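Long-range contacts in polyhedrin (Antheraea mylitta cypovirus 4, PDB 5A8S), which probably forms the crystalline matrix of the polyhedra, the occlusion bodies in which cypovirus particles are embedded and protected outside the insect host: residues Y32-V40 / A184-R194; L66-D74 / P107-G115. All coordinates share one frame; numbering follows the deposited sequence.

How the contacts relate
Contacts 1 and 2 lie on opposite sides of the chain's centre, about 32 Å apart between their centres, with nearest atoms about 9 Å apart. Along the chain the segments come in the order 32-40, 66-74, 107-115 and 184-194, so contact 2 forms within the span that contact 1 closes. Contact 1 brings together the start of strand 38-45 and the end of strand 179-185, whereas contact 2 brings together the exit of strand 61-66 and the entry to strand 115-121. Because 38-45 neighbours 115-121 and 61-66 neighbours 179-185, the two larger antiparallel sheets are tied at both ends of their strands. Both contacts also take part in the interface with the second subunit.

Contact 1 (Y32-V40 / A184-R194); sequences YVQDAMMRV and ATARQDGALNR
Gln34 reaches across to the loop 186-194 and uses both ends of its amide. Its OE1 accepts from Arg194 NH1 at 3.1 Å, in the carbonyl plane and on a lone pair, while Gln34 NE2 donates to Arg187 O at 3.1 Å, tilted 32° from that carbonyl's plane. One water donates to both Gln34 OE1 and Arg187 O; another accepts from Gln34 NE2 and donates to Asp189 OD1. A bend at chi2 (-86°) turns the amide toward this loop, and the Gln34 and Arg194 chains run alongside in opposite senses. Arg194 NH1 also forms a salt bridge with Asp60, whereas Arg194 NH2 makes a long one, 3.5 Å, to Asp35 OD2, to which Gln202 and Asn206 donate. Met38 CE meets Ala186 CB at 4.0 Å and Val40 CG2 meets Ala184 CB. The turn before strand 38-45 of the six-stranded sheet thus packs on the loop after strand 179-185 of the three-stranded sheet. A type II turn from Val33 to Ala36 presents Gln34 and Asp35, and Arg148 of the second subunit binds Gln34 O. With two partners on each amide atom, the orientation of the Gln34 amide is fixed; Arg194 lies between two acids that approach each other, so its charge probably offsets their repulsion.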
loop_
_atom_site.group_PDB
_atom_site.type_symbol
_atom_site.label_atom_id
_atom_site.label_comp_id
_atom_site.label_asym_id
_atom_site.label_seq_id
_atom_site.Cartn_x
_atom_site.Cartn_y
_atom_site.Cartn_z
ATOM N N TYR A 32 -18.045 -18.474 3.403
ATOM C CA TYR A 32 -18.863 -18.076 2.249
ATOM C C TYR A 32 -19.818 -16.906 2.545
ATOM O O TYR A 32 -20.490 -16.408 1.638
ATOM C CB TYR A 32 -19.690 -19.262 1.743
ATOM C CG TYR A 32 -18.867 -20.470 1.358
ATOM C CD1 TYR A 32 -17.733 -20.344 0.561
ATOM C CD2 TYR A 32 -19.221 -21.737 1.794
ATOM C CE1 TYR A 32 -16.980 -21.453 0.213
ATOM C CE2 TYR A 32 -18.479 -22.847 1.453
ATOM C CZ TYR A 32 -17.358 -22.701 0.662
ATOM O OH TYR A 32 -16.620 -23.815 0.327
ATOM N N VAL A 33 -19.909 -16.475 3.797
ATOM C CA VAL A 33 -20.718 -15.299 4.104
ATOM C C VAL A 33 -19.884 -14.104 3.668
ATOM O O VAL A 33 -18.781 -13.910 4.176
ATOM C CB VAL A 33 -21.058 -15.202 5.605
ATOM C CG1 VAL A 33 -21.868 -13.942 5.899
ATOM C CG2 VAL A 33 -21.825 -16.446 6.075
ATOM N N GLN A 34 -20.378 -13.325 2.711
ATOM C CA GLN A 34 -19.565 -12.254 2.128
ATOM C C GLN A 34 -19.036 -11.303 3.207
ATOM O O GLN A 34 -19.707 -11.049 4.207
ATOM C CB GLN A 34 -20.350 -11.499 1.052
ATOM C CG GLN A 34 -20.715 -12.375 -0.153
ATOM C CD GLN A 34 -19.617 -12.439 -1.212
ATOM O OE1 GLN A 34 -18.784 -11.532 -1.321
ATOM N NE2 GLN A 34 -19.619 -13.510 -2.006
ATOM N N ASP A 35 -17.821 -10.799 2.981
ATOM C CA ASP A 35 -17.052 -10.015 3.956
ATOM C C ASP A 35 -16.505 -10.849 5.128
ATOM O O ASP A 35 -16.013 -10.300 6.114
ATOM C CB ASP A 35 -17.832 -8.792 4.468
ATOM C CG ASP A 35 -17.158 -7.465 4.096
ATOM O OD1 ASP A 35 -15.999 -7.470 3.633
ATOM O OD2 ASP A 35 -17.778 -6.402 4.286
ATOM N N ALA A 36 -16.582 -12.169 5.009
ATOM C CA ALA A 36 -15.783 -13.057 5.848
ATOM C C ALA A 36 -14.343 -12.963 5.368
ATOM O O ALA A 36 -14.089 -12.578 4.229
ATOM C CB ALA A 36 -16.274 -14.488 5.736
ATOM N N MET A 37 -13.393 -13.320 6.221
ATOM C CA MET A 37 -11.989 -13.300 5.821
ATOM C C MET A 37 -11.670 -14.397 4.794
ATOM O O MET A 37 -12.247 -15.490 4.811
ATOM C CB MET A 37 -11.081 -13.445 7.055
ATOM C CG MET A 37 -11.246 -12.299 8.053
ATOM S SD MET A 37 -10.947 -10.686 7.281
ATOM C CE MET A 37 -9.187 -10.756 7.046
ATOM N N MET A 38 -10.760 -14.067 3.885
ATOM C CA MET A 38 -10.089 -15.037 3.029
ATOM C C MET A 38 -8.616 -15.002 3.411
ATOM O O MET A 38 -8.185 -14.074 4.083
ATOM C CB MET A 38 -10.244 -14.665 1.558
ATOM C CG MET A 38 -11.647 -14.908 1.009
ATOM S SD MET A 38 -11.886 -14.076 -0.563
ATOM C CE MET A 38 -12.161 -12.389 -0.038
ATOM N N ARG A 39 -7.846 -15.998 2.982
ATOM C CA ARG A 39 -6.439 -16.065 3.366
ATOM C C ARG A 39 -5.593 -16.593 2.218
ATOM O O ARG A 39 -5.857 -17.665 1.684
ATOM C CB ARG A 39 -6.272 -16.932 4.611
ATOM C CG ARG A 39 -4.890 -16.849 5.243
ATOM C CD ARG A 39 -4.917 -17.366 6.669
ATOM N NE ARG A 39 -3.738 -16.963 7.435
ATOM C CZ ARG A 39 -3.629 -17.127 8.749
ATOM N NH1 ARG A 39 -4.630 -17.676 9.433
ATOM N NH2 ARG A 39 -2.536 -16.731 9.386
ATOM N N VAL A 40 -4.607 -15.798 1.825
ATOM C CA VAL A 40 -3.686 -16.161 0.761
ATOM C C VAL A 40 -2.277 -16.057 1.308
ATOM O O VAL A 40 -1.908 -15.046 1.917
ATOM C CB VAL A 40 -3.858 -15.228 -0.457
ATOM C CG1 VAL A 40 -2.753 -15.449 -1.480
ATOM C CG2 VAL A 40 -5.235 -15.456 -1.088
ATOM N N ALA A 184 -6.550 -12.378 -5.888
ATOM C CA ALA A 184 -7.698 -13.169 -5.454
ATOM C C ALA A 184 -8.820 -12.200 -5.108
ATOM O O ALA A 184 -8.560 -11.135 -4.549
ATOM C CB ALA A 184 -7.340 -14.032 -4.242
ATOM N N THR A 185 -10.058 -12.545 -5.466
ATOM C CA THR A 185 -11.218 -11.763 -5.054
ATOM C C THR A 185 -12.294 -12.682 -4.513
ATOM O O THR A 185 -12.275 -13.890 -4.754
ATOM C CB THR A 185 -11.847 -10.953 -6.215
ATOM O OG1 THR A 185 -12.709 -11.797 -6.993
ATOM C CG2 THR A 185 -10.783 -10.350 -7.106
ATOM N N ALA A 186 -13.241 -12.093 -3.791
ATOM C CA ALA A 186 -14.404 -12.819 -3.305
ATOM C C ALA A 186 -15.202 -13.341 -4.498
ATOM O O ALA A 186 -15.271 -12.690 -5.540
ATOM C CB ALA A 186 -15.268 -11.893 -2.445
ATOM N N ARG A 187 -15.802 -14.514 -4.339
ATOM C CA ARG A 187 -16.628 -15.112 -5.379
ATOM C C ARG A 187 -17.791 -14.183 -5.675
ATOM O O ARG A 187 -18.245 -13.457 -4.789
ATOM C CB ARG A 187 -17.141 -16.475 -4.910
ATOM C CG ARG A 187 -17.877 -17.290 -5.972
ATOM C CD ARG A 187 -18.099 -18.712 -5.472
ATOM N NE ARG A 187 -16.826 -19.274 -5.026
ATOM C CZ ARG A 187 -16.680 -20.140 -4.030
ATOM N NH1 ARG A 187 -17.733 -20.599 -3.360
ATOM N NH2 ARG A 187 -15.466 -20.553 -3.701
ATOM N N GLN A 188 -18.254 -14.171 -6.922
ATOM C CA GLN A 188 -19.443 -13.402 -7.262
ATOM C C GLN A 188 -20.526 -13.741 -6.231
ATOM O O GLN A 188 -20.655 -14.888 -5.813
ATOM C CB GLN A 188 -19.910 -13.686 -8.706
ATOM C CG GLN A 188 -20.506 -15.064 -8.962
ATOM C CD GLN A 188 -19.469 -16.132 -9.288
ATOM O OE1 GLN A 188 -18.331 -16.074 -8.827
ATOM N NE2 GLN A 188 -19.869 -17.125 -10.084
ATOM N N ASP A 189 -21.272 -12.731 -5.804
ATOM C CA ASP A 189 -22.287 -12.891 -4.757
ATOM C C ASP A 189 -23.592 -13.370 -5.381
ATOM O O ASP A 189 -24.599 -12.663 -5.350
ATOM C CB ASP A 189 -22.487 -11.547 -4.043
ATOM C CG ASP A 189 -23.389 -11.640 -2.816
ATOM O OD1 ASP A 189 -23.532 -12.729 -2.230
ATOM O OD2 ASP A 189 -23.934 -10.591 -2.417
ATOM N N GLY A 190 -23.576 -14.571 -5.948
ATOM C CA GLY A 190 -24.689 -15.031 -6.763
ATOM C C GLY A 190 -24.821 -14.124 -7.967
ATOM O O GLY A 190 -23.826 -13.830 -8.629
ATOM N N ALA A 191 -26.042 -13.658 -8.223
ATOM C CA ALA A 191 -26.339 -12.745 -9.320
ATOM C C ALA A 191 -26.126 -11.270 -8.949
ATOM O O ALA A 191 -26.226 -10.384 -9.811
ATOM C CB ALA A 191 -27.770 -12.957 -9.783
ATOM N N LEU A 192 -25.839 -11.004 -7.677
ATOM C CA LEU A 192 -25.528 -9.644 -7.234
ATOM C C LEU A 192 -24.020 -9.414 -7.290
ATOM O O LEU A 192 -23.239 -10.301 -6.953
ATOM C CB LEU A 192 -26.020 -9.422 -5.801
ATOM C CG LEU A 192 -25.918 -7.992 -5.259
ATOM C CD1 LEU A 192 -27.237 -7.258 -5.467
ATOM C CD2 LEU A 192 -25.562 -8.006 -3.784
ATOM N N ASN A 193 -23.620 -8.224 -7.714
ATOM C CA ASN A 193 -22.208 -7.850 -7.771
ATOM C C ASN A 193 -21.874 -6.906 -6.619
ATOM O O ASN A 193 -22.310 -5.753 -6.611
ATOM C CB ASN A 193 -21.896 -7.167 -9.110
ATOM C CG ASN A 193 -20.404 -6.925 -9.320
ATOM O OD1 ASN A 193 -19.604 -7.025 -8.385
ATOM N ND2 ASN A 193 -20.022 -6.603 -10.556
ATOM N N ARG A 194 -21.111 -7.389 -5.639
ATOM C CA ARG A 194 -20.818 -6.579 -4.461
ATOM C C ARG A 194 -19.841 -5.446 -4.780
ATOM O O ARG A 194 -19.638 -4.539 -3.961
ATOM C CB ARG A 194 -20.316 -7.444 -3.305
ATOM C CG ARG A 194 -21.454 -8.188 -2.569
ATOM C CD ARG A 194 -20.954 -8.869 -1.304
ATOM N NE ARG A 194 -20.516 -7.871 -0.340
ATOM C CZ ARG A 194 -19.290 -7.785 0.161
ATOM N NH1 ARG A 194 -18.354 -8.669 -0.181
ATOM N NH2 ARG A 194 -19.004 -6.809 1.016
HETATM O O HOH W 1 -18.351 -10.695 -3.871
HETATM O O HOH W 2 -22.017 -15.001 -1.819
#

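Contact 2 (L66-D74 / P107-G115); sequences LNWRELLED and PYDTRYPMG
Trp68 and Tyr112 form an offset, near-parallel pair with little overlap, their planes 17° apart: the centroid of the Trp68 five-membered ring is 4.8 Å from that of the Tyr112 ring, and Trp68 NE1 comes within 3.3 Å of Tyr112 CD1. Leu72 serves three flat groups. Its CD2 sits over one face of the Trp68 indole, offset toward the rim, and at the edge of the Tyr112 ring, while Leu72 CD1 covers a face of the Arg111 guanidinium, 3.8 Å from Arg111 NH2. Arg69 CG lies in plane at the indole edge. Pro113 CD lies over a face of the Tyr112 ring, and Tyr108 OH, which donates to Tyr112 O, is at its edge. With Tyr112 CG anti to the backbone N (chi1 -175°), the phenol extends alongside Leu71 CD1 and its OH bonds to Asn178 O; Trp68 NE1 bonds to Glu176 O.

The segments lie where one sheet is left and another entered: 66-74 follows strand 61-66 through a short helical turn opened by an Asn67-Glu70 capping box, and 107-115 leads into strand 115-121. They are joined by Glu73 N donating to Arg111 O at 2.9 Å and 168°, and Leu72 CA makes a C-H...O contact with the same Arg111 O at 3.5 Å.

Arg111 grips Asp109 side-on within the guanidinium plane, NE to OD1 at 3.0 Å and NH2 to OD2 at 2.8 Å, while Arg111 N closes an Asx turn on the same OD1. This holds the guanidinium flat with Leu72 CD1 over one face. Arg82 is a second partner of Asp109 OD2. Arg111 NH1 forms a salt bridge with Asp80 and reaches Glu73 O through a water; a second water bridges Glu73 OE1 and Thr110 O. Glu73 OE2 is met by Ser48 and Arg50.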
loop_
_atom_site.group_PDB
_atom_site.type_symbol
_atom_site.label_atom_id
_atom_site.label_comp_id
_atom_site.label_asym_id
_atom_site.label_seq_id
_atom_site.Cartn_x
_atom_site.Cartn_y
_atom_site.Cartn_z
ATOM N N LEU A 66 5.191 -8.632 -5.302
ATOM C CA LEU A 66 6.413 -8.787 -4.517
ATOM C C LEU A 66 7.621 -8.585 -5.425
ATOM O O LEU A 66 7.842 -9.379 -6.341
ATOM C CB LEU A 66 6.469 -10.193 -3.920
ATOM C CG LEU A 66 5.257 -10.554 -3.064
ATOM C CD1 LEU A 66 5.278 -12.030 -2.714
ATOM C CD2 LEU A 66 5.236 -9.687 -1.824
ATOM N N ASN A 67 8.390 -7.527 -5.191
ATOM C CA ASN A 67 9.550 -7.272 -6.035
ATOM C C ASN A 67 10.780 -8.028 -5.546
ATOM O O ASN A 67 10.735 -8.750 -4.548
ATOM C CB ASN A 67 9.836 -5.775 -6.199
ATOM C CG ASN A 67 10.117 -5.074 -4.890
ATOM O OD1 ASN A 67 10.618 -5.669 -3.941
ATOM N ND2 ASN A 67 9.794 -3.788 -4.836
ATOM N N TRP A 68 11.873 -7.870 -6.275
ATOM C CA TRP A 68 13.028 -8.727 -6.097
ATOM C C TRP A 68 13.556 -8.703 -4.653
ATOM O O TRP A 68 13.779 -9.754 -4.043
ATOM C CB TRP A 68 14.105 -8.295 -7.078
ATOM C CG TRP A 68 15.182 -9.281 -7.249
ATOM C CD1 TRP A 68 15.178 -10.376 -8.063
ATOM C CD2 TRP A 68 16.455 -9.261 -6.602
ATOM N NE1 TRP A 68 16.376 -11.040 -7.963
ATOM C CE2 TRP A 68 17.176 -10.375 -7.073
ATOM C CE3 TRP A 68 17.058 -8.401 -5.676
ATOM C CZ2 TRP A 68 18.472 -10.656 -6.646
ATOM C CZ3 TRP A 68 18.346 -8.685 -5.248
ATOM C CH2 TRP A 68 19.040 -9.800 -5.737
ATOM N N ARG A 69 13.733 -7.512 -4.098
ATOM C CA ARG A 69 14.283 -7.401 -2.758
ATOM C C ARG A 69 13.317 -7.918 -1.698
ATOM O O ARG A 69 13.757 -8.464 -0.690
ATOM C CB ARG A 69 14.702 -5.961 -2.455
ATOM C CG ARG A 69 15.933 -5.525 -3.248
ATOM C CD ARG A 69 16.407 -4.139 -2.838
ATOM N NE ARG A 69 15.514 -3.114 -3.362
ATOM C CZ ARG A 69 15.909 -1.960 -3.890
ATOM N NH1 ARG A 69 17.200 -1.659 -3.978
ATOM N NH2 ARG A 69 15.001 -1.101 -4.337
ATOM N N GLU A 70 12.011 -7.761 -1.916
ATOM C CA GLU A 70 11.028 -8.279 -0.955
ATOM C C GLU A 70 11.084 -9.790 -0.915
ATOM O O GLU A 70 10.812 -10.393 0.119
ATOM C CB GLU A 70 9.597 -7.816 -1.296
ATOM C CG GLU A 70 9.371 -6.332 -1.071
ATOM C CD GLU A 70 8.009 -5.851 -1.553
ATOM O OE1 GLU A 70 7.553 -6.288 -2.631
ATOM O OE2 GLU A 70 7.398 -5.018 -0.853
ATOM N N LEU A 71 11.452 -10.399 -2.039
ATOM C CA LEU A 71 11.504 -11.849 -2.155
ATOM C C LEU A 71 12.747 -12.467 -1.499
ATOM O O LEU A 71 12.777 -13.671 -1.237
ATOM C CB LEU A 71 11.446 -12.250 -3.636
ATOM C CG LEU A 71 10.067 -12.129 -4.306
ATOM C CD1 LEU A 71 10.177 -12.299 -5.810
ATOM C CD2 LEU A 71 9.087 -13.157 -3.722
ATOM N N LEU A 72 13.766 -11.656 -1.233
ATOM C CA LEU A 72 15.031 -12.173 -0.689
ATOM C C LEU A 72 14.885 -12.732 0.733
ATOM O O LEU A 72 14.169 -12.177 1.567
ATOM C CB LEU A 72 16.106 -11.083 -0.676
ATOM C CG LEU A 72 16.504 -10.459 -2.015
ATOM C CD1 LEU A 72 17.541 -9.363 -1.785
ATOM C CD2 LEU A 72 17.038 -11.521 -2.963
ATOM N N GLU A 73 15.586 -13.826 1.008
ATOM C CA GLU A 73 15.677 -14.363 2.367
ATOM C C GLU A 73 16.120 -13.266 3.356
ATOM O O GLU A 73 17.027 -12.484 3.051
ATOM C CB GLU A 73 16.686 -15.517 2.370
ATOM C CG GLU A 73 16.690 -16.363 3.619
ATOM C CD GLU A 73 17.686 -17.517 3.540
ATOM O OE1 GLU A 73 18.583 -17.508 2.666
ATOM O OE2 GLU A 73 17.573 -18.441 4.363
ATOM N N ASP A 74 15.458 -13.222 4.488
ATOM C CA ASP A 74 15.743 -12.296 5.601
ATOM C C ASP A 74 15.428 -10.853 5.325
ATOM O O ASP A 74 15.723 -10.056 6.159
ATOM C CB ASP A 74 17.148 -12.487 6.145
ATOM C CG ASP A 74 17.400 -13.914 6.468
ATOM O OD1 ASP A 74 16.505 -14.508 7.044
ATOM O OD2 ASP A 74 18.411 -14.430 6.049
ATOM N N PRO A 107 26.676 -14.402 -9.553
ATOM C CA PRO A 107 25.594 -14.470 -10.544
ATOM C C PRO A 107 24.213 -14.722 -9.937
ATOM O O PRO A 107 23.224 -14.146 -10.396
ATOM C CB PRO A 107 26.020 -15.637 -11.441
ATOM C CG PRO A 107 27.549 -15.594 -11.376
ATOM C CD PRO A 107 27.831 -15.242 -9.927
ATOM N N TYR A 108 24.143 -15.586 -8.929
ATOM C CA TYR A 108 22.878 -15.919 -8.285
ATOM C C TYR A 108 22.997 -15.624 -6.799
ATOM O O TYR A 108 23.659 -16.342 -6.062
ATOM C CB TYR A 108 22.517 -17.394 -8.496
ATOM C CG TYR A 108 21.135 -17.758 -7.976
ATOM C CD1 TYR A 108 20.921 -18.005 -6.623
ATOM C CD2 TYR A 108 20.041 -17.833 -8.840
ATOM C CE1 TYR A 108 19.655 -18.323 -6.142
ATOM C CE2 TYR A 108 18.772 -18.154 -8.375
ATOM C CZ TYR A 108 18.582 -18.398 -7.024
ATOM O OH TYR A 108 17.318 -18.719 -6.566
ATOM N N ASP A 109 22.371 -14.534 -6.369
ATOM C CA ASP A 109 22.309 -14.210 -4.955
ATOM C C ASP A 109 21.526 -15.327 -4.289
ATOM O O ASP A 109 20.355 -15.512 -4.601
ATOM C CB ASP A 109 21.607 -12.855 -4.763
ATOM C CG ASP A 109 21.717 -12.343 -3.351
ATOM O OD1 ASP A 109 21.560 -13.155 -2.414
ATOM O OD2 ASP A 109 21.972 -11.136 -3.179
ATOM N N THR A 110 22.161 -16.086 -3.393
ATOM C CA THR A 110 21.559 -17.336 -2.920
ATOM C C THR A 110 20.384 -17.104 -1.975
ATOM O O THR A 110 19.699 -18.042 -1.573
ATOM C CB THR A 110 22.595 -18.273 -2.265
ATOM O OG1 THR A 110 23.251 -17.597 -1.194
ATOM C CG2 THR A 110 23.641 -18.727 -3.303
ATOM N N ARG A 111 20.152 -15.841 -1.640
ATOM C CA ARG A 111 18.959 -15.440 -0.910
ATOM C C ARG A 111 17.728 -15.384 -1.807
ATOM O O ARG A 111 16.611 -15.222 -1.321
ATOM C CB ARG A 111 19.167 -14.055 -0.293
ATOM C CG ARG A 111 20.229 -13.997 0.784
ATOM C CD ARG A 111 20.436 -12.552 1.227
ATOM N NE ARG A 111 20.811 -11.688 0.109
ATOM C CZ ARG A 111 20.813 -10.362 0.165
ATOM N NH1 ARG A 111 20.454 -9.751 1.285
ATOM N NH2 ARG A 111 21.179 -9.647 -0.888
ATOM N N TYR A 112 17.903 -15.481 -3.118
ATOM C CA TYR A 112 16.734 -15.415 -3.995
ATOM C C TYR A 112 16.055 -16.789 -4.041
ATOM O O TYR A 112 16.732 -17.809 -4.123
ATOM C CB TYR A 112 17.108 -14.947 -5.410
ATOM C CG TYR A 112 15.875 -14.770 -6.261
ATOM C CD1 TYR A 112 15.174 -13.579 -6.252
ATOM C CD2 TYR A 112 15.383 -15.820 -7.023
ATOM C CE1 TYR A 112 14.015 -13.425 -6.999
ATOM C CE2 TYR A 112 14.237 -15.680 -7.774
ATOM C CZ TYR A 112 13.553 -14.481 -7.750
ATOM O OH TYR A 112 12.411 -14.331 -8.498
ATOM N N PRO A 113 14.712 -16.826 -3.992
ATOM C CA PRO A 113 14.046 -18.125 -3.829
ATOM C C PRO A 113 14.014 -18.963 -5.108
ATOM O O PRO A 113 14.081 -18.428 -6.213
ATOM C CB PRO A 113 12.636 -17.734 -3.397
ATOM C CG PRO A 113 12.417 -16.397 -4.051
ATOM C CD PRO A 113 13.748 -15.707 -4.024
ATOM N N MET A 114 13.933 -20.278 -4.946
ATOM C CA MET A 114 13.837 -21.194 -6.079
ATOM C C MET A 114 12.428 -21.236 -6.666
ATOM O O MET A 114 12.232 -21.609 -7.823
ATOM C CB MET A 114 14.272 -22.590 -5.625
ATOM C CG MET A 114 15.562 -22.531 -4.817
ATOM S SD MET A 114 16.380 -24.109 -4.635
ATOM C CE MET A 114 15.352 -24.875 -3.380
ATOM N N GLY A 115 11.449 -20.840 -5.862
ATOM C CA GLY A 115 10.057 -20.839 -6.285
ATOM C C GLY A 115 9.161 -20.449 -5.126
ATOM O O GLY A 115 9.642 -20.268 -4.007
HETATM O O HOH W 3 18.932 -19.203 0.685
HETATM O O HOH W 4 18.977 -10.776 3.696
#